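Local coordinates for enoyl-acyl carrier protein reductase (Uncultured bacterium, PDB 6KIA) that probably reduces the enoyl double bond of acyl chains carried on acyl carrier protein, using NADH as the hydride donor, at residues D103-M108 against D116-A121; A155-T160 against L214-G219; G164-K169 against K199-N204; D275-K278 against A283-Y286. All blocks are in the same frame, centred on the assembly; numbering follows the deposited sequence.

Interaction 1 (D103-M108 against D116-A121); sequences DLLADM and DKLDWA
Met108 reaches across to Asp116 and Leu118, and its chain can be followed atom by atom. Met108 CB lies 3.6 Å from Asp116 OD2, and its CG is nearer still, 3.3 Å from the same oxygen. With CG anti to the carbonyl carbon (chi1 -65°) and the chain extended beyond it, the thioether runs antiparallel to the aspartate side chain and carries the methyl on to Leu118. Met108 CE thus lies 3.7 Å from Asp116 CB and 4.0 Å from Leu118 CD2, with Met108 and Leu118 at roughly a right angle. The carboxylate finds its polar partner elsewhere: OD2 is hydrogen-bonded to Ser112 OG, so Met108 brushes an oxygen that is already engaged.

Leu118 uses both branches. Its CD2, besides meeting the methionine methyl, comes 4.0 Å from Leu104 CB, while CD1 faces Leu105 CD2 at 4.2 Å. Leu105 also opens the type I turn that closes at Met108 and brings the methionine back over Leu118. No hydrogen bond crosses between the segments; apolar branches and the methionine chain against the carboxylate make the contact.

The joined pieces are the end of helix 101-105 and the lead-in to helix 120-146, where Asp119 is the N-cap. Ile123 of the latter helix touches Leu104 and Leu118; from helix 196-219, Leu197 packs on Leu105 and Asp196 accepts the Leu118 backbone N-H.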
loop_
_atom_site.group_PDB
_atom_site.type_symbol
_atom_site.label_atom_id
_atom_site.label_comp_id
_atom_site.label_asym_id
_atom_site.label_seq_id
_atom_site.Cartn_x
_atom_site.Cartn_y
_atom_site.Cartn_z
ATOM N N ASP A 103 4.743 3.050 25.670
ATOM C CA ASP A 103 4.676 3.036 27.133
ATOM C C ASP A 103 3.581 3.957 27.650
ATOM O O ASP A 103 2.904 3.637 28.627
ATOM C CB ASP A 103 6.016 3.441 27.759
ATOM C CG ASP A 103 7.098 2.391 27.570
ATOM O OD1 ASP A 103 6.766 1.185 27.552
ATOM O OD2 ASP A 103 8.288 2.773 27.468
ATOM N N LEU A 104 3.424 5.117 27.014
ATOM C CA LEU A 104 2.416 6.086 27.439
ATOM C C LEU A 104 1.010 5.552 27.159
ATOM O O LEU A 104 0.031 6.030 27.732
ATOM C CB LEU A 104 2.617 7.445 26.748
ATOM C CG LEU A 104 3.902 8.236 27.006
ATOM C CD1 LEU A 104 3.791 9.669 26.480
ATOM C CD2 LEU A 104 4.291 8.217 28.475
ATOM N N LEU A 105 0.901 4.571 26.268
ATOM C CA LEU A 105 -0.412 3.979 26.002
ATOM C C LEU A 105 -0.757 2.827 26.951
ATOM O O LEU A 105 -1.902 2.362 26.988
ATOM C CB LEU A 105 -0.489 3.473 24.564
ATOM C CG LEU A 105 -0.289 4.495 23.451
ATOM C CD1 LEU A 105 -0.438 3.833 22.070
ATOM C CD2 LEU A 105 -1.263 5.644 23.614
ATOM N N ALA A 106 0.228 2.392 27.733
ATOM C CA ALA A 106 0.143 1.141 28.488
ATOM C C ALA A 106 -1.005 1.037 29.489
ATOM O O ALA A 106 -1.486 -0.064 29.762
ATOM C CB ALA A 106 1.460 0.896 29.215
ATOM N N ASP A 107 -1.461 2.159 30.034
ATOM C CA ASP A 107 -2.490 2.070 31.063
ATOM C C ASP A 107 -3.855 2.545 30.572
ATOM O O ASP A 107 -4.785 2.718 31.363
ATOM C CB ASP A 107 -2.053 2.838 32.313
ATOM C CG ASP A 107 -0.969 2.103 33.091
ATOM O OD1 ASP A 107 -1.191 0.924 33.446
ATOM O OD2 ASP A 107 0.101 2.700 33.344
ATOM N N MET A 108 -3.986 2.706 29.254
ATOM C CA MET A 108 -5.298 2.929 28.645
ATOM C C MET A 108 -6.101 1.637 28.701
ATOM O O MET A 108 -5.568 0.561 28.453
ATOM C CB MET A 108 -5.172 3.395 27.189
ATOM C CG MET A 108 -4.513 4.744 27.026
ATOM S SD MET A 108 -4.752 5.403 25.364
ATOM C CE MET A 108 -4.028 7.038 25.559
ATOM N N ASP A 116 -8.646 9.455 27.727
ATOM C CA ASP A 116 -7.243 9.572 28.162
ATOM C C ASP A 116 -6.488 10.607 27.342
ATOM O O ASP A 116 -6.648 10.694 26.124
ATOM C CB ASP A 116 -6.522 8.222 28.088
ATOM C CG ASP A 116 -6.830 7.312 29.275
ATOM O OD1 ASP A 116 -7.262 7.806 30.341
ATOM O OD2 ASP A 116 -6.636 6.084 29.140
ATOM N N LYS A 117 -5.643 11.382 28.014
ATOM C CA LYS A 117 -4.927 12.460 27.341
ATOM C C LYS A 117 -3.435 12.175 27.404
ATOM O O LYS A 117 -2.957 11.579 28.367
ATOM C CB LYS A 117 -5.250 13.805 27.991
ATOM C CG LYS A 117 -6.711 14.235 27.750
ATOM C CD LYS A 117 -7.121 14.198 26.299
ATOM C CE LYS A 117 -8.588 14.543 26.198
ATOM N NZ LYS A 117 -9.145 14.546 24.832
ATOM N N LEU A 118 -2.694 12.611 26.389
ATOM C CA LEU A 118 -1.264 12.330 26.327
ATOM C C LEU A 118 -0.398 13.573 26.543
ATOM O O LEU A 118 -0.796 14.691 26.207
ATOM C CB LEU A 118 -0.922 11.673 24.976
ATOM C CG LEU A 118 -1.501 10.272 24.763
ATOM C CD1 LEU A 118 -1.348 9.799 23.313
ATOM C CD2 LEU A 118 -0.794 9.303 25.689
ATOM N N ASP A 119 0.778 13.349 27.123
ATOM C CA ASP A 119 1.823 14.359 27.269
ATOM C C ASP A 119 2.469 14.625 25.924
ATOM O O ASP A 119 3.433 13.950 25.537
ATOM C CB ASP A 119 2.861 13.874 28.288
ATOM C CG ASP A 119 3.946 14.907 28.587
ATOM O OD1 ASP A 119 3.967 15.992 27.968
ATOM O OD2 ASP A 119 4.764 14.631 29.488
ATOM N N TRP A 120 1.961 15.629 25.225
ATOM C CA TRP A 120 2.385 15.858 23.855
ATOM C C TRP A 120 3.797 16.401 23.739
ATOM O O TRP A 120 4.441 16.203 22.715
ATOM C CB TRP A 120 1.404 16.789 23.141
ATOM C CG TRP A 120 0.068 16.121 22.886
ATOM C CD1 TRP A 120 -1.123 16.399 23.501
ATOM C CD2 TRP A 120 -0.190 15.026 21.992
ATOM N NE1 TRP A 120 -2.112 15.561 23.024
ATOM C CE2 TRP A 120 -1.563 14.714 22.094
ATOM C CE3 TRP A 120 0.602 14.291 21.100
ATOM C CZ2 TRP A 120 -2.153 13.697 21.349
ATOM C CZ3 TRP A 120 0.007 13.279 20.358
ATOM C CH2 TRP A 120 -1.353 12.995 20.489
ATOM N N ALA A 121 4.288 17.063 24.786
ATOM C CA ALA A 121 5.673 17.517 24.812
ATOM C C ALA A 121 6.613 16.325 24.776
ATOM O O ALA A 121 7.575 16.297 23.987
ATOM C CB ALA A 121 5.929 18.366 26.038
#

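Interaction 2 (A155-T160 against L214-G219); sequences AFFAHT and LHLIEG. With NAI (1,4-dihydronicotinamide adenine dinucleotide), chain D.
The Phe157 ring meets Leu216 obliquely, CD1 of the ring 3.9 Å from CD1 of the leucine, while the ring of Tyr236 on the adjoining strand meets it with nearly parallel planes. His159, two residues on, offers Leu216 its aliphatic root: CB is 4.0 Å from CD2 of the leucine. The imidazole itself is occupied elsewhere, meeting the Phe213 ring edge-to-face and hydrogen-bonded through NE2 to Thr212 OG1. With its CG anti to the backbone N (chi1 166°), Leu216 spreads its two methyls along the strand, and CD2 also reaches Phe157 CB at 4.1 Å. From helix 120-146, Met142 packs on Leu216 and Leu145 on Phe157, adding to the buried apolar layer.

Where the strand gives out, Thr160 turns to NADH and grips both riboses. Its OG1 donates to O3B of the adenosine ribose at 2.6 Å, and its backbone O accepts from O3D of the nicotinamide ribose at 3.0 Å. Helix 196-219 thus packs on one side of strand 155-159, which lies between parallel strands 21-25 and 234-240, with the dinucleotide across the strand's carboxyl end: the arrangement of a Rossmann fold.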
loop_
_atom_site.group_PDB
_atom_site.type_symbol
_atom_site.label_atom_id
_atom_site.label_comp_id
_atom_site.label_asym_id
_atom_site.label_seq_id
_atom_site.Cartn_x
_atom_site.Cartn_y
_atom_site.Cartn_z
ATOM N N ALA A 155 18.747 4.491 -11.909
ATOM C CA ALA A 155 18.340 3.988 -10.616
ATOM C C ALA A 155 16.812 4.161 -10.443
ATOM O O ALA A 155 16.227 5.198 -10.784
ATOM C CB ALA A 155 19.100 4.692 -9.486
ATOM N N PHE A 156 16.206 3.134 -9.870
ATOM C CA PHE A 156 14.765 3.044 -9.649
ATOM C C PHE A 156 14.578 2.769 -8.163
ATOM O O PHE A 156 14.871 1.669 -7.677
ATOM C CB PHE A 156 14.201 1.898 -10.527
ATOM C CG PHE A 156 12.689 1.817 -10.615
ATOM C CD1 PHE A 156 12.090 1.384 -11.793
ATOM C CD2 PHE A 156 11.874 2.272 -9.592
ATOM C CE1 PHE A 156 10.681 1.307 -11.906
ATOM C CE2 PHE A 156 10.474 2.198 -9.702
ATOM C CZ PHE A 156 9.902 1.734 -10.862
ATOM N N PHE A 157 14.111 3.780 -7.428
ATOM C CA PHE A 157 13.866 3.638 -5.997
ATOM C C PHE A 157 12.380 3.395 -5.799
ATOM O O PHE A 157 11.582 4.274 -6.110
ATOM C CB PHE A 157 14.296 4.897 -5.215
ATOM C CG PHE A 157 15.777 5.161 -5.222
ATOM C CD1 PHE A 157 16.603 4.621 -4.243
ATOM C CD2 PHE A 157 16.323 5.972 -6.186
ATOM C CE1 PHE A 157 17.966 4.887 -4.227
ATOM C CE2 PHE A 157 17.676 6.257 -6.185
ATOM C CZ PHE A 157 18.514 5.693 -5.208
ATOM N N ALA A 158 12.002 2.206 -5.321
ATOM C CA ALA A 158 10.581 1.871 -5.167
ATOM C C ALA A 158 10.161 1.862 -3.682
ATOM O O ALA A 158 10.499 0.955 -2.912
ATOM C CB ALA A 158 10.290 0.516 -5.823
ATOM N N HIS A 159 9.434 2.897 -3.283
ATOM C CA HIS A 159 8.954 3.043 -1.902
ATOM C C HIS A 159 7.706 2.212 -1.708
ATOM O O HIS A 159 6.838 2.221 -2.567
ATOM C CB HIS A 159 8.690 4.524 -1.638
ATOM C CG HIS A 159 8.089 4.838 -0.306
ATOM N ND1 HIS A 159 6.734 4.740 -0.064
ATOM C CD2 HIS A 159 8.636 5.355 0.822
ATOM C CE1 HIS A 159 6.483 5.122 1.175
ATOM N NE2 HIS A 159 7.619 5.504 1.733
ATOM N N THR A 160 7.610 1.498 -0.585
ATOM C CA THR A 160 6.427 0.668 -0.327
ATOM C C THR A 160 5.883 0.886 1.070
ATOM O O THR A 160 4.883 0.273 1.444
ATOM C CB THR A 160 6.725 -0.853 -0.456
ATOM O OG1 THR A 160 7.606 -1.239 0.609
ATOM C CG2 THR A 160 7.339 -1.208 -1.811
ATOM N N LEU A 214 9.762 11.218 1.621
ATOM C CA LEU A 214 10.560 12.434 1.600
ATOM C C LEU A 214 11.982 12.114 2.034
ATOM O O LEU A 214 12.932 12.629 1.450
ATOM C CB LEU A 214 9.973 13.523 2.513
ATOM C CG LEU A 214 10.861 14.776 2.624
ATOM C CD1 LEU A 214 10.914 15.515 1.281
ATOM C CD2 LEU A 214 10.400 15.703 3.742
ATOM N N HIS A 215 12.135 11.268 3.053
ATOM C CA HIS A 215 13.464 10.932 3.551
ATOM C C HIS A 215 14.220 10.136 2.512
ATOM O O HIS A 215 15.438 10.233 2.412
ATOM C CB HIS A 215 13.380 10.148 4.853
ATOM C CG HIS A 215 12.744 10.926 5.955
ATOM N ND1 HIS A 215 12.980 12.272 6.133
ATOM C CD2 HIS A 215 11.856 10.563 6.912
ATOM C CE1 HIS A 215 12.268 12.705 7.158
ATOM N NE2 HIS A 215 11.580 11.689 7.650
ATOM N N LEU A 216 13.483 9.371 1.717
ATOM C CA LEU A 216 14.089 8.642 0.618
ATOM C C LEU A 216 14.600 9.595 -0.443
ATOM O O LEU A 216 15.754 9.493 -0.883
ATOM C CB LEU A 216 13.072 7.680 0.007
ATOM C CG LEU A 216 13.446 7.080 -1.348
ATOM C CD1 LEU A 216 14.803 6.344 -1.308
ATOM C CD2 LEU A 216 12.318 6.188 -1.827
ATOM N N ILE A 217 13.762 10.549 -0.822
ATOM C CA ILE A 217 14.129 11.487 -1.871
ATOM C C ILE A 217 15.311 12.370 -1.434
ATOM O O ILE A 217 16.261 12.600 -2.202
ATOM C CB ILE A 217 12.921 12.349 -2.281
ATOM C CG1 ILE A 217 11.909 11.462 -3.032
ATOM C CG2 ILE A 217 13.360 13.484 -3.212
ATOM C CD1 ILE A 217 10.536 12.092 -3.232
ATOM N N GLU A 218 15.239 12.889 -0.219
ATOM C CA GLU A 218 16.322 13.737 0.303
ATOM C C GLU A 218 17.612 12.961 0.572
ATOM O O GLU A 218 18.713 13.435 0.289
ATOM C CB GLU A 218 15.855 14.438 1.578
ATOM C CG GLU A 218 14.948 15.599 1.262
ATOM C CD GLU A 218 14.368 16.243 2.508
ATOM O OE1 GLU A 218 14.598 15.744 3.632
ATOM O OE2 GLU A 218 13.725 17.290 2.354
ATOM N N GLY A 219 17.463 11.769 1.133
ATOM C CA GLY A 219 18.592 10.938 1.501
ATOM C C GLY A 219 19.367 10.459 0.283
ATOM O O GLY A 219 20.587 10.270 0.361
HETATM P PA NAI D . 2.665 -5.362 2.817
HETATM O O1A NAI D . 3.225 -6.478 1.991
HETATM O O2A NAI D . 2.370 -5.665 4.273
HETATM O O5B NAI D . 3.658 -4.129 2.668
HETATM C C5B NAI D . 3.803 -3.212 3.734
HETATM C C4B NAI D . 5.153 -2.498 3.417
HETATM O O4B NAI D . 5.282 -1.383 4.489
HETATM C C3B NAI D . 6.172 -3.271 3.536
HETATM O O3B NAI D . 7.195 -3.021 2.488
HETATM C C2B NAI D . 6.790 -2.930 5.032
HETATM O O2B NAI D . 8.187 -3.398 5.103
HETATM C C1B NAI D . 6.648 -1.654 5.130
HETATM N N9A NAI D . 6.430 -1.235 6.530
HETATM C C8A NAI D . 5.449 -1.422 7.430
HETATM N N7A NAI D . 5.801 -0.808 8.558
HETATM C C5A NAI D . 7.007 -0.227 8.355
HETATM C C6A NAI D . 7.765 0.512 9.249
HETATM N N6A NAI D . 7.572 0.914 10.615
HETATM N N1A NAI D . 8.947 0.994 8.831
HETATM C C2A NAI D . 9.384 0.744 7.557
HETATM N N3A NAI D . 8.623 0.006 6.664
HETATM C C4A NAI D . 7.418 -0.483 7.096
HETATM O O3 NAI D . 1.235 -4.815 2.192
HETATM P PN NAI D . 0.962 -3.930 0.871
HETATM O O1N NAI D . 1.528 -4.608 -0.339
HETATM O O2N NAI D . -0.552 -3.795 0.848
HETATM O O5D NAI D . 1.657 -2.513 1.100
HETATM C C5D NAI D . 2.605 -1.994 0.182
HETATM C C4D NAI D . 2.119 -0.592 -0.250
HETATM O O4D NAI D . 1.040 -0.731 -0.995
HETATM C C3D NAI D . 1.679 0.225 0.962
HETATM O O3D NAI D . 2.202 1.510 0.944
HETATM C C2D NAI D . 0.151 0.293 0.744
HETATM O O2D NAI D . -0.397 1.422 1.512
HETATM C C1D NAI D . 0.022 0.394 -0.553
HETATM N N1N NAI D . -1.311 0.045 -1.042
HETATM C C2N NAI D . -1.993 -1.060 -0.577
HETATM C C3N NAI D . -3.293 -1.318 -1.031
HETATM C C7N NAI D . -4.062 -2.553 -0.564
HETATM O O7N NAI D . -5.281 -2.621 -0.700
HETATM N N7N NAI D . -3.342 -3.627 0.022
HETATM C C4N NAI D . -3.914 -0.499 -1.963
HETATM C C5N NAI D . -3.193 0.590 -2.466
HETATM C C6N NAI D . -1.901 0.855 -1.998
#

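Interaction 3 (G164-K169 against K199-N204); sequences GIPKVK and KLILMN
Gly164, in the loop that leads from strand 155-159 of the Rossmann sheet to helix 169-180, meets Asn204 of helix 196-219, their CA atoms 5.1 Å apart. Asn204 ND2 donates to Gly164 O at 2.7 Å, fairly straight at the hydrogen (159°). The acceptor lies close to the amide plane of the asparagine, but the donor comes to the carbonyl from well to one side, with a C=O...N angle of 109° and a tilt of 33° from the carbonyl plane. Two residues along the loop, Pro166 sets the CD and CG corner of its ring against Ile201 CG1, with CD at 3.8 Å and the two side chains at about a right angle.

The next shell holds these groups in place. The Asn204 amide is also hydrogen-bonded through ND2 to Asp91 OD1 and through OD1 to the backbone N of Phe90, so three bonds fix its rotation and leave both polar atoms of this buried group satisfied. The Asp91 carboxylate would probably polarise the N-H groups further. Leu105 of helix 101-105 backs Pro166, and Phe171 of helix 169-180 touches Ile201. Lys167 is the centre of an inverse gamma turn just beyond the proline. At the other end of the segment Gly164 lies about 6 Å from the bound NADH, whose adenine amine N6A is the cofactor atom nearest Gly164 CA.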
loop_
_atom_site.group_PDB
_atom_site.type_symbol
_atom_site.label_atom_id
_atom_site.label_comp_id
_atom_site.label_asym_id
_atom_site.label_seq_id
_atom_site.Cartn_x
_atom_site.Cartn_y
_atom_site.Cartn_z
ATOM N N GLY A 164 2.482 2.002 11.035
ATOM C CA GLY A 164 2.617 2.898 12.169
ATOM C C GLY A 164 1.644 2.562 13.286
ATOM O O GLY A 164 1.466 3.344 14.214
ATOM N N ILE A 165 0.995 1.406 13.184
ATOM C CA ILE A 165 0.117 0.945 14.260
ATOM C C ILE A 165 0.946 0.508 15.458
ATOM O O ILE A 165 1.815 -0.354 15.324
ATOM C CB ILE A 165 -0.765 -0.226 13.816
ATOM C CG1 ILE A 165 -1.647 0.175 12.633
ATOM C CG2 ILE A 165 -1.612 -0.729 14.981
ATOM C CD1 ILE A 165 -2.368 -0.994 11.992
ATOM N N PRO A 166 0.692 1.113 16.627
ATOM C CA PRO A 166 1.372 0.761 17.881
ATOM C C PRO A 166 1.025 -0.641 18.360
ATOM O O PRO A 166 -0.099 -1.105 18.142
ATOM C CB PRO A 166 0.857 1.806 18.877
ATOM C CG PRO A 166 0.306 2.914 18.034
ATOM C CD PRO A 166 -0.238 2.239 16.810
ATOM N N LYS A 167 1.998 -1.313 18.965
ATOM C CA LYS A 167 1.814 -2.665 19.475
ATOM C C LYS A 167 1.287 -2.607 20.907
ATOM O O LYS A 167 2.023 -2.850 21.872
ATOM C CB LYS A 167 3.126 -3.447 19.395
ATOM C CG LYS A 167 3.579 -3.694 17.960
ATOM C CD LYS A 167 4.859 -4.511 17.870
ATOM C CE LYS A 167 6.082 -3.620 17.998
ATOM N NZ LYS A 167 7.304 -4.270 17.463
ATOM N N VAL A 168 0.012 -2.249 21.039
ATOM C CA VAL A 168 -0.638 -2.200 22.338
ATOM C C VAL A 168 -1.966 -2.963 22.300
ATOM O O VAL A 168 -2.705 -2.928 21.310
ATOM C CB VAL A 168 -0.861 -0.743 22.820
ATOM C CG1 VAL A 168 0.446 0.015 22.841
ATOM C CG2 VAL A 168 -1.883 -0.020 21.957
ATOM N N LYS A 169 -2.275 -3.640 23.395
ATOM C CA LYS A 169 -3.379 -4.581 23.381
ATOM C C LYS A 169 -4.722 -3.881 23.189
ATOM O O LYS A 169 -5.577 -4.366 22.450
ATOM C CB LYS A 169 -3.389 -5.380 24.683
ATOM C CG LYS A 169 -3.605 -6.859 24.479
ATOM C CD LYS A 169 -3.586 -7.609 25.801
ATOM C CE LYS A 169 -4.807 -7.277 26.639
ATOM N NZ LYS A 169 -6.044 -7.241 25.809
ATOM N N LYS A 199 -4.967 10.553 17.590
ATOM C CA LYS A 199 -4.078 11.629 17.158
ATOM C C LYS A 199 -2.629 11.154 17.087
ATOM O O LYS A 199 -1.904 11.463 16.128
ATOM C CB LYS A 199 -4.228 12.840 18.098
ATOM C CG LYS A 199 -5.553 13.541 17.876
ATOM C CD LYS A 199 -5.838 14.672 18.879
ATOM C CE LYS A 199 -7.241 15.234 18.617
ATOM N NZ LYS A 199 -7.678 16.320 19.571
ATOM N N LEU A 200 -2.223 10.374 18.081
ATOM C CA LEU A 200 -0.879 9.800 18.107
ATOM C C LEU A 200 -0.665 8.847 16.928
ATOM O O LEU A 200 0.356 8.921 16.215
ATOM C CB LEU A 200 -0.651 9.059 19.427
ATOM C CG LEU A 200 0.649 8.273 19.511
ATOM C CD1 LEU A 200 1.833 9.224 19.323
ATOM C CD2 LEU A 200 0.739 7.558 20.844
ATOM N N ILE A 201 -1.639 7.959 16.737
ATOM C CA ILE A 201 -1.598 7.010 15.627
ATOM C C ILE A 201 -1.491 7.727 14.278
ATOM O O ILE A 201 -0.674 7.349 13.455
ATOM C CB ILE A 201 -2.817 6.085 15.646
ATOM C CG1 ILE A 201 -2.717 5.145 16.850
ATOM C CG2 ILE A 201 -2.918 5.289 14.341
ATOM C CD1 ILE A 201 -3.958 4.332 17.083
ATOM N N LEU A 202 -2.282 8.776 14.067
ATOM C CA LEU A 202 -2.214 9.549 12.822
ATOM C C LEU A 202 -0.841 10.213 12.625
ATOM O O LEU A 202 -0.362 10.315 11.503
ATOM C CB LEU A 202 -3.314 10.614 12.798
ATOM C CG LEU A 202 -4.752 10.152 12.538
ATOM C CD1 LEU A 202 -5.701 11.296 12.834
ATOM C CD2 LEU A 202 -4.915 9.714 11.106
ATOM N N MET A 203 -0.224 10.693 13.715
ATOM C CA MET A 203 1.144 11.222 13.616
ATOM C C MET A 203 2.123 10.128 13.135
ATOM O O MET A 203 2.997 10.354 12.259
ATOM C CB MET A 203 1.582 11.778 14.971
ATOM C CG MET A 203 0.738 12.942 15.420
ATOM S SD MET A 203 1.202 13.480 17.075
ATOM C CE MET A 203 2.957 13.220 17.037
ATOM N N ASN A 204 1.964 8.933 13.700
ATOM C CA ASN A 204 2.838 7.833 13.307
ATOM C C ASN A 204 2.602 7.420 11.854
ATOM O O ASN A 204 3.552 7.113 11.127
ATOM C CB ASN A 204 2.640 6.632 14.232
ATOM C CG ASN A 204 3.939 5.892 14.510
ATOM O OD1 ASN A 204 5.031 6.478 14.477
ATOM N ND2 ASN A 204 3.830 4.604 14.780
#

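Interaction 4 (D275-K278 against A283-Y286); sequences DAWK and ATVY
Trp277 and Ala283 bring their CA atoms to 6.1 Å where the chain leaves helix 263-278, makes a short connection and enters strand 283-287. This is the return from helix to sheet in a beta-alpha-beta unit of the Rossmann fold: in the chain the helix comes between strand 234-240 and strand 283-287, which pair side by side and parallel in the sheet, with a small two-stranded hairpin inserted before the helix. Strand 283-287 is bonded through its backbone on both sides, Thr284 to Tyr236 and Ala238, Val285 to Pro420 and Leu422.

Two methyls make the apolar link, Ala276 CB lying 4.2 Å from Ala283 CB; Ile217 of helix 196-219 packs against both alanines. The indole takes another course. With CG anti to the backbone N (chi1 -171°), the six-membered part of Trp277 is carried to the beginning of the strand, where the indole and the Thr284 side chain run alongside each other in one direction. Trp277 CZ3 stands 3.7 Å from Thr284 OG1, which lies oblique to the ring. That hydroxyl has its hydrogen bond with Gly419 O, so the indole touches an oxygen that is already bonded. Thr284 CG2, the other branch, sits 3.5 Å above the ring plane of Tyr286, offset toward the rim.

Pro417 and Pro420 also touch the indole, and Lys282 makes a cation-pi contact with it. Buried here without a hydrogen-bond partner, Ala283 O faces the ring edge, near its plane, 3.5 Å from Trp277 CE3.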
loop_
_atom_site.group_PDB
_atom_site.type_symbol
_atom_site.label_atom_id
_atom_site.label_comp_id
_atom_site.label_asym_id
_atom_site.label_seq_id
_atom_site.Cartn_x
_atom_site.Cartn_y
_atom_site.Cartn_z
ATOM N N ASP A 275 5.624 18.114 -4.821
ATOM C CA ASP A 275 6.667 19.087 -4.476
ATOM C C ASP A 275 7.979 18.684 -5.138
ATOM O O ASP A 275 8.683 19.527 -5.708
ATOM C CB ASP A 275 6.912 19.181 -2.966
ATOM C CG ASP A 275 5.742 19.763 -2.187
ATOM O OD1 ASP A 275 4.931 20.511 -2.767
ATOM O OD2 ASP A 275 5.696 19.525 -0.955
ATOM N N ALA A 276 8.313 17.395 -5.052
ATOM C CA ALA A 276 9.538 16.892 -5.683
ATOM C C ALA A 276 9.512 17.068 -7.205
ATOM O O ALA A 276 10.532 17.435 -7.811
ATOM C CB ALA A 276 9.774 15.406 -5.302
ATOM N N TRP A 277 8.360 16.804 -7.817
ATOM C CA TRP A 277 8.200 16.908 -9.264
ATOM C C TRP A 277 8.448 18.336 -9.741
ATOM O O TRP A 277 9.074 18.551 -10.789
ATOM C CB TRP A 277 6.810 16.449 -9.698
ATOM C CG TRP A 277 6.609 16.312 -11.181
ATOM C CD1 TRP A 277 6.255 17.306 -12.060
ATOM C CD2 TRP A 277 6.702 15.111 -11.956
ATOM N NE1 TRP A 277 6.128 16.793 -13.331
ATOM C CE2 TRP A 277 6.389 15.447 -13.296
ATOM C CE3 TRP A 277 6.997 13.777 -11.647
ATOM C CZ2 TRP A 277 6.383 14.501 -14.332
ATOM C CZ3 TRP A 277 6.998 12.834 -12.678
ATOM C CH2 TRP A 277 6.685 13.201 -14.004
ATOM N N LYS A 278 7.954 19.312 -8.984
ATOM C CA LYS A 278 8.211 20.707 -9.358
ATOM C C LYS A 278 9.699 21.068 -9.277
ATOM O O LYS A 278 10.139 22.066 -9.853
ATOM C CB LYS A 278 7.402 21.667 -8.479
ATOM C CG LYS A 278 5.916 21.399 -8.480
ATOM C CD LYS A 278 5.139 22.525 -7.822
ATOM C CE LYS A 278 3.666 22.171 -7.694
ATOM N NZ LYS A 278 2.890 23.255 -7.038
ATOM N N ALA A 283 9.431 11.677 -9.336
ATOM C CA ALA A 283 8.793 10.897 -8.276
ATOM C C ALA A 283 7.300 10.775 -8.574
ATOM O O ALA A 283 6.638 11.783 -8.831
ATOM C CB ALA A 283 9.034 11.561 -6.915
ATOM N N THR A 284 6.774 9.548 -8.561
ATOM C CA THR A 284 5.389 9.308 -8.905
ATOM C C THR A 284 4.735 8.387 -7.868
ATOM O O THR A 284 5.252 7.304 -7.559
ATOM C CB THR A 284 5.259 8.691 -10.319
ATOM O OG1 THR A 284 5.833 9.587 -11.299
ATOM C CG2 THR A 284 3.786 8.414 -10.676
ATOM N N VAL A 285 3.602 8.829 -7.340
ATOM C CA VAL A 285 2.744 7.974 -6.527
ATOM C C VAL A 285 1.742 7.301 -7.430
ATOM O O VAL A 285 1.032 7.967 -8.187
ATOM C CB VAL A 285 1.978 8.766 -5.447
ATOM C CG1 VAL A 285 0.958 7.865 -4.741
ATOM C CG2 VAL A 285 2.959 9.392 -4.451
ATOM N N TYR A 286 1.690 5.978 -7.365
ATOM C CA TYR A 286 0.716 5.229 -8.147
ATOM C C TYR A 286 -0.400 4.821 -7.235
ATOM O O TYR A 286 -0.205 3.982 -6.360
ATOM C CB TYR A 286 1.370 4.003 -8.813
ATOM C CG TYR A 286 2.396 4.374 -9.869
ATOM C CD1 TYR A 286 3.738 4.587 -9.528
ATOM C CD2 TYR A 286 2.014 4.551 -11.180
ATOM C CE1 TYR A 286 4.662 4.939 -10.497
ATOM C CE2 TYR A 286 2.932 4.903 -12.158
ATOM C CZ TYR A 286 4.233 5.086 -11.819
ATOM O OH TYR A 286 5.123 5.435 -12.826
#

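Along the chain interaction 1 closes first, interaction 3 is nested inside the loop closed by interaction 2, and interaction 4 follows. They form two pairs. Interactions 1 and 3, centres 11 Å apart, touch where the Trp120 ring packs on Met203 and Leu200; interaction 1 is the outermost, about 28 Å from the centre of the chain. Interactions 2 and 4, also 11 Å apart between centres, both reach the central sheet and meet through Ile217. Helix 196-219 joins the pairs, serving interaction 3 near its start and interaction 2 at its end, with centres 24 Å apart. Thr160 of interaction 2 binds NADH and Gly164 of interaction 3 lies near it, so the one helix backs two places along the cofactor site.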